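Local coordinates for protein tartrate dehydrogenase/decarboxylase (Pseudomonas putida, PDB 3FLK) that oxidises (+)-tartrate to oxaloglycolate with NAD, converts meso-tartrate to D-glycerate and oxidatively decarboxylates D-malate to pyruvate, using magnesium or manganese, at residues I88-G92 with S93-F97; R332-D336 with G337-P341. The protein carries 1 engineered substitution. All blocks are in the same frame, centred on the assembly; numbering follows the deposited sequence.

Contact 1 of 2, residues I88-G92 with S93-F97; sequences ISLWG and SLLKF. With NAI (1,4-dihydronicotinamide adenine dinucleotide), chain F.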
loop_
_atom_site.group_PDB
_atom_site.type_symbol
_atom_site.label_atom_id
_atom_site.label_comp_id
_atom_site.label_asym_id
_atom_site.label_seq_id
_atom_site.Cartn_x
_atom_site.Cartn_y
_atom_site.Cartn_z
ATOM N N ILE A 88 -21.416 5.153 0.691
ATOM C CA ILE A 88 -22.792 4.856 1.087
ATOM C C ILE A 88 -23.078 3.351 1.017
ATOM O O ILE A 88 -23.606 2.778 1.970
ATOM C CB ILE A 88 -23.825 5.677 0.269
ATOM C CG1 ILE A 88 -23.718 7.162 0.642
ATOM C CG2 ILE A 88 -25.247 5.157 0.501
ATOM C CD1 ILE A 88 -24.504 8.108 -0.254
ATOM N N SER A 89 -22.711 2.718 -0.098
ATOM C CA SER A 89 -22.964 1.289 -0.287
ATOM C C SER A 89 -22.222 0.396 0.710
ATOM O O SER A 89 -22.822 -0.507 1.297
ATOM C CB SER A 89 -22.670 0.855 -1.731
ATOM O OG SER A 89 -21.323 1.089 -2.088
ATOM N N LEU A 90 -20.930 0.655 0.912
ATOM C CA LEU A 90 -20.120 -0.176 1.807
ATOM C C LEU A 90 -20.525 -0.028 3.275
ATOM O O LEU A 90 -20.704 -1.027 3.976
ATOM C CB LEU A 90 -18.622 0.111 1.633
ATOM C CG LEU A 90 -17.671 -0.965 2.181
ATOM C CD1 LEU A 90 -17.654 -2.193 1.282
ATOM C CD2 LEU A 90 -16.258 -0.420 2.350
ATOM N N TRP A 91 -20.678 1.219 3.723
ATOM C CA TRP A 91 -21.037 1.513 5.110
ATOM C C TRP A 91 -22.473 1.129 5.448
ATOM O O TRP A 91 -22.790 0.863 6.608
ATOM C CB TRP A 91 -20.777 2.986 5.439
ATOM C CG TRP A 91 -19.329 3.278 5.659
ATOM C CD1 TRP A 91 -18.402 3.604 4.711
ATOM C CD2 TRP A 91 -18.634 3.256 6.910
ATOM N NE1 TRP A 91 -17.168 3.788 5.297
ATOM C CE2 TRP A 91 -17.286 3.584 6.646
ATOM C CE3 TRP A 91 -19.019 2.990 8.231
ATOM C CZ2 TRP A 91 -16.320 3.648 7.653
ATOM C CZ3 TRP A 91 -18.059 3.057 9.231
ATOM C CH2 TRP A 91 -16.726 3.385 8.937
ATOM N N GLY A 92 -23.331 1.085 4.433
ATOM C CA GLY A 92 -24.726 0.709 4.621
ATOM C C GLY A 92 -24.986 -0.785 4.587
ATOM O O GLY A 92 -26.114 -1.223 4.829
ATOM N N SER A 93 -23.952 -1.574 4.292
ATOM C CA SER A 93 -24.112 -3.022 4.172
ATOM C C SER A 93 -22.984 -3.833 4.825
ATOM O O SER A 93 -23.107 -4.238 5.983
ATOM C CB SER A 93 -24.311 -3.424 2.702
ATOM O OG SER A 93 -23.188 -3.068 1.916
ATOM N N LEU A 94 -21.897 -4.065 4.089
ATOM C CA LEU A 94 -20.825 -4.963 4.535
ATOM C C LEU A 94 -20.154 -4.519 5.837
ATOM O O LEU A 94 -19.878 -5.346 6.708
ATOM C CB LEU A 94 -19.777 -5.165 3.429
ATOM C CG LEU A 94 -18.523 -6.000 3.735
ATOM C CD1 LEU A 94 -18.845 -7.441 4.143
ATOM C CD2 LEU A 94 -17.594 -5.982 2.545
ATOM N N LEU A 95 -19.900 -3.220 5.967
ATOM C CA LEU A 95 -19.271 -2.692 7.176
ATOM C C LEU A 95 -20.166 -2.825 8.411
ATOM O O LEU A 95 -19.664 -2.995 9.523
ATOM C CB LEU A 95 -18.783 -1.254 6.964
ATOM C CG LEU A 95 -17.294 -1.054 6.622
ATOM C CD1 LEU A 95 -16.698 -2.145 5.733
ATOM C CD2 LEU A 95 -17.045 0.309 6.008
ATOM N N LYS A 96 -21.483 -2.773 8.209
ATOM C CA LYS A 96 -22.439 -3.070 9.279
ATOM C C LYS A 96 -22.382 -4.540 9.709
ATOM O O LYS A 96 -22.438 -4.834 10.904
ATOM C CB LYS A 96 -23.865 -2.675 8.879
ATOM C CG LYS A 96 -24.136 -1.178 8.965
ATOM C CD LYS A 96 -25.610 -0.854 8.736
ATOM C CE LYS A 96 -25.871 0.633 8.918
ATOM N NZ LYS A 96 -27.271 1.010 8.579
ATOM N N PHE A 97 -22.275 -5.453 8.741
ATOM C CA PHE A 97 -22.070 -6.875 9.032
ATOM C C PHE A 97 -20.816 -7.077 9.882
ATOM O O PHE A 97 -20.861 -7.729 10.923
ATOM C CB PHE A 97 -21.912 -7.711 7.750
ATOM C CG PHE A 97 -23.148 -7.790 6.888
ATOM C CD1 PHE A 97 -24.421 -7.661 7.429
ATOM C CD2 PHE A 97 -23.027 -8.042 5.524
ATOM C CE1 PHE A 97 -25.552 -7.754 6.619
ATOM C CE2 PHE A 97 -24.151 -8.140 4.708
ATOM C CZ PHE A 97 -25.415 -7.998 5.256
HETATM P PA NAI F . -12.761 -4.659 -7.745
HETATM O O1A NAI F . -12.152 -5.726 -6.918
HETATM O O2A NAI F . -14.214 -4.846 -7.912
HETATM O O5B NAI F . -12.065 -4.652 -9.187
HETATM C C5B NAI F . -10.713 -4.305 -9.380
HETATM C C4B NAI F . -10.199 -4.904 -10.685
HETATM O O4B NAI F . -10.029 -6.301 -10.536
HETATM C C3B NAI F . -11.169 -4.687 -11.839
HETATM O O3B NAI F . -10.425 -4.377 -12.993
HETATM C C2B NAI F . -11.864 -6.026 -11.986
HETATM O O2B NAI F . -12.225 -6.299 -13.321
HETATM C C1B NAI F . -10.844 -7.017 -11.450
HETATM N N9A NAI F . -11.501 -8.151 -10.779
HETATM C C8A NAI F . -12.098 -8.149 -9.544
HETATM N N7A NAI F . -12.576 -9.389 -9.303
HETATM C C5A NAI F . -12.297 -10.180 -10.356
HETATM C C6A NAI F . -12.560 -11.520 -10.623
HETATM N N6A NAI F . -13.198 -12.273 -9.731
HETATM N N1A NAI F . -12.141 -12.064 -11.821
HETATM C C2A NAI F . -11.471 -11.292 -12.746
HETATM N N3A NAI F . -11.211 -9.963 -12.466
HETATM C C4A NAI F . -11.621 -9.415 -11.296
HETATM O O3 NAI F . -12.389 -3.251 -7.036
HETATM P PN NAI F . -12.695 -1.756 -7.561
HETATM O O1N NAI F . -12.763 -1.713 -9.038
HETATM O O2N NAI F . -11.704 -0.883 -6.891
HETATM O O5D NAI F . -14.137 -1.436 -6.943
HETATM C C5D NAI F . -15.336 -1.753 -7.620
HETATM C C4D NAI F . -16.517 -1.678 -6.653
HETATM O O4D NAI F . -16.449 -2.742 -5.723
HETATM C C3D NAI F . -16.553 -0.396 -5.832
HETATM O O3D NAI F . -17.900 -0.006 -5.721
HETATM C C2D NAI F . -16.020 -0.806 -4.471
HETATM O O2D NAI F . -16.547 -0.020 -3.428
HETATM C C1D NAI F . -16.491 -2.251 -4.392
HETATM N N1N NAI F . -15.701 -3.136 -3.512
HETATM C C2N NAI F . -16.393 -3.908 -2.622
HETATM C C3N NAI F . -15.725 -4.786 -1.776
HETATM C C7N NAI F . -16.518 -5.806 -1.010
HETATM O O7N NAI F . -17.908 -5.916 -1.230
HETATM N N7N NAI F . -15.896 -6.591 -0.132
HETATM C C4N NAI F . -14.334 -4.873 -1.850
HETATM C C5N NAI F . -13.633 -4.086 -2.764
HETATM C C6N NAI F . -14.332 -3.215 -3.600
HETATM O O HOH W 1 -28.301 0.152 5.661
#

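Contact 2 of 2, residues R332-D336 with G337-P341; sequences RVIAD and GSVTP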
loop_
_atom_site.group_PDB
_atom_site.type_symbol
_atom_site.label_atom_id
_atom_site.label_comp_id
_atom_site.label_asym_id
_atom_site.label_seq_id
_atom_site.Cartn_x
_atom_site.Cartn_y
_atom_site.Cartn_z
ATOM N N ARG A 332 -6.297 -28.589 -9.015
ATOM C CA ARG A 332 -6.290 -29.403 -10.238
ATOM C C ARG A 332 -6.748 -28.620 -11.467
ATOM O O ARG A 332 -6.132 -28.700 -12.530
ATOM C CB ARG A 332 -7.143 -30.662 -10.051
ATOM C CG ARG A 332 -6.496 -31.711 -9.154
ATOM C CD ARG A 332 -7.469 -32.821 -8.802
ATOM N NE ARG A 332 -6.826 -33.888 -8.037
ATOM C CZ ARG A 332 -6.455 -35.061 -8.544
ATOM N NH1 ARG A 332 -6.664 -35.340 -9.826
ATOM N NH2 ARG A 332 -5.877 -35.964 -7.764
ATOM N N VAL A 333 -7.823 -27.856 -11.301
ATOM C CA VAL A 333 -8.387 -27.034 -12.369
ATOM C C VAL A 333 -7.396 -25.957 -12.840
ATOM O O VAL A 333 -7.246 -25.724 -14.046
ATOM C CB VAL A 333 -9.754 -26.443 -11.925
ATOM C CG1 VAL A 333 -10.067 -25.139 -12.625
ATOM C CG2 VAL A 333 -10.867 -27.466 -12.148
ATOM N N ILE A 334 -6.706 -25.330 -11.887
ATOM C CA ILE A 334 -5.652 -24.356 -12.192
ATOM C C ILE A 334 -4.492 -25.014 -12.955
ATOM O O ILE A 334 -4.019 -24.477 -13.962
ATOM C CB ILE A 334 -5.136 -23.642 -10.910
ATOM C CG1 ILE A 334 -6.206 -22.688 -10.363
ATOM C CG2 ILE A 334 -3.840 -22.890 -11.190
ATOM C CD1 ILE A 334 -5.904 -22.122 -8.971
ATOM N N ALA A 335 -4.050 -26.179 -12.481
ATOM C CA ALA A 335 -2.997 -26.943 -13.158
ATOM C C ALA A 335 -3.391 -27.316 -14.591
ATOM O O ALA A 335 -2.555 -27.283 -15.495
ATOM C CB ALA A 335 -2.636 -28.189 -12.355
ATOM N N ASP A 336 -4.667 -27.651 -14.786
ATOM C CA ASP A 336 -5.209 -28.021 -16.102
ATOM C C ASP A 336 -5.328 -26.848 -17.077
ATOM O O ASP A 336 -5.383 -27.050 -18.291
ATOM C CB ASP A 336 -6.593 -28.665 -15.951
ATOM C CG ASP A 336 -6.529 -30.096 -15.457
ATOM O OD1 ASP A 336 -5.448 -30.725 -15.536
ATOM O OD2 ASP A 336 -7.575 -30.599 -14.991
ATOM N N GLY A 337 -5.380 -25.632 -16.539
ATOM C CA GLY A 337 -5.621 -24.435 -17.343
ATOM C C GLY A 337 -7.101 -24.198 -17.602
ATOM O O GLY A 337 -7.468 -23.409 -18.477
ATOM N N SER A 338 -7.950 -24.887 -16.842
ATOM C CA SER A 338 -9.399 -24.704 -16.932
ATOM C C SER A 338 -9.813 -23.473 -16.122
ATOM O O SER A 338 -10.508 -23.573 -15.110
ATOM C CB SER A 338 -10.133 -25.959 -16.457
ATOM O OG SER A 338 -9.838 -27.064 -17.294
ATOM N N VAL A 339 -9.377 -22.307 -16.588
ATOM C CA VAL A 339 -9.508 -21.066 -15.822
ATOM C C VAL A 339 -9.992 -19.896 -16.681
ATOM O O VAL A 339 -10.093 -20.008 -17.902
ATOM C CB VAL A 339 -8.172 -20.699 -15.101
ATOM C CG1 VAL A 339 -7.910 -21.645 -13.935
ATOM C CG2 VAL A 339 -6.996 -20.708 -16.079
ATOM N N THR A 340 -10.294 -18.781 -16.024
ATOM C CA THR A 340 -10.769 -17.569 -16.689
ATOM C C THR A 340 -9.601 -16.757 -17.277
ATOM O O THR A 340 -8.441 -17.053 -16.983
ATOM C CB THR A 340 -11.621 -16.707 -15.721
ATOM O OG1 THR A 340 -11.002 -16.671 -14.430
ATOM C CG2 THR A 340 -13.028 -17.284 -15.589
ATOM N N PRO A 341 -9.899 -15.750 -18.127
ATOM C CA PRO A 341 -8.864 -14.927 -18.775
ATOM C C PRO A 341 -7.868 -14.217 -17.844
ATOM O O PRO A 341 -6.738 -13.957 -18.261
ATOM C CB PRO A 341 -9.682 -13.900 -19.562
ATOM C CG PRO A 341 -10.969 -14.599 -19.842
ATOM C CD PRO A 341 -11.246 -15.352 -18.578
HETATM O O HOH W 2 -10.059 -29.453 -15.394
HETATM O O HOH W 3 -8.476 -26.726 -19.805
#

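Contact 1 of 2, residues I88-G92 with S93-F97
Over one face of the Trp91 indole sits the CD2 methyl of Leu95, aimed squarely at the five-membered ring: the methyl carbon is 3.4 Å from that ring's centroid and 13° off its normal, a CH-pi contact. The closest ring atom is Trp91 CE2, 3.3 Å from Leu95 CD2. The indole NE1 makes weak hydrogen bonds to the backbone oxygens of Asn194 and Gly195 of the second subunit, so the ring belongs both to this helix junction and to the dimer interface. The other flat group, the Phe97 ring, has Ser93 O 3.7 Å above the plane of one face, offset toward the rim. With CG anti to the carbonyl carbon and beside the backbone N (chi1 -77°), Trp91 presents one face to the Leu95 methyl. Replacing the indole by an alanine is likely to leave Leu95 CD2 without the ring face it rests on and the second subunit without its weak NE1 bonds. Leu95 also meets Leu90, CD2 to CD2 at 3.8 Å, the two side chains slanting across each other. Around Gly92 and Ser93, helix 86-91 gives way to helix 94-100, in the dinucleotide-binding cleft of an isocitrate/isopropylmalate dehydrogenase fold. Leu90 O links the two helices, taking a nearly straight bond from Leu95 N (3.1 Å, 169° at the hydrogen) and a weak one from Ser93 N. Ser93, at the N-cap position, turns its hydroxyl back instead, OG donating to Ser89 O at 2.7 Å. Leu94 lies alongside Leu90 and carries the junction into the cofactor pocket, its CD2 standing 3.2 Å from the carboxamide N7N of NADH. The extended Lys96 chain passes Trp91 O, and a water donates to Gly92 O while accepting from Lys96 NZ.

Contact 2 of 2, residues R332-D336 with G337-P341
Ser338 turns back onto the last turn of helix 317-336, its bond from CA to CB pointing toward the helix. CB meets Val333 twice, 3.8 Å from Val333 O and 3.9 Å from Val333 CG1. At the tip, with OG anti to the carbonyl carbon (chi1 -63°), the hydroxyl lies 3.9 Å from Asp336 CB and is tied to Asp336 through water rather than directly: one water donates to Asp336 OD2 and also bonds Ser338 OG, while a second joins OG to Asp336 O, weakly at the carbonyl end. Val333 CG1 also stands close to the backbone of Ser338, 3.0 Å from Ser338 O, an oxygen that is buried and has no hydrogen-bonding partner in the model. Val339 adds an apolar contact, its CG1 lying 3.9 Å from Ile334 CA and meeting Ile334 CG1 as the two side chains run at a slant to one another. Elsewhere Val333 packs on Ile356 and Thr359 of helix 349-361.

The backbone makes the turn. Ser338 N bonds Val333 O at 3.0 Å, bent to 139° at the hydrogen, and Gly337 N bonds Ile334 O at 3.1 Å from well above the carbonyl plane. Gly337 itself adopts a positive phi of 83°, where a CB would collide with Asp336 O. An inverse gamma turn centred on Ser338 follows, closed by a weak bond from Val339 N to Gly337 O. Positive phi at a glycine, with two bonds returning to the final turn, defines the Schellman motif that terminates this helix.

Contact 1 comes first along the chain and contact 2 follows some 240 residues later; their centres are about 33 Å apart, on opposite sides of the chain's centre, and their nearest atoms about 21 Å apart, so neither touches the other. Both belong to the isocitrate/isopropylmalate dehydrogenase fold, but no helix is common to them. Residues 88-97 join helices 86-91 and 94-100 beside the cofactor, the oxalate and the second subunit. Residues 332-341 end helix 317-336 and lead into the loop before helix 349-361, with no other protein chain touching them. The helix junction of contact 1 thus lines the active-site cleft, whereas the helix end of contact 2 lies farther out, packed against helix 349-361.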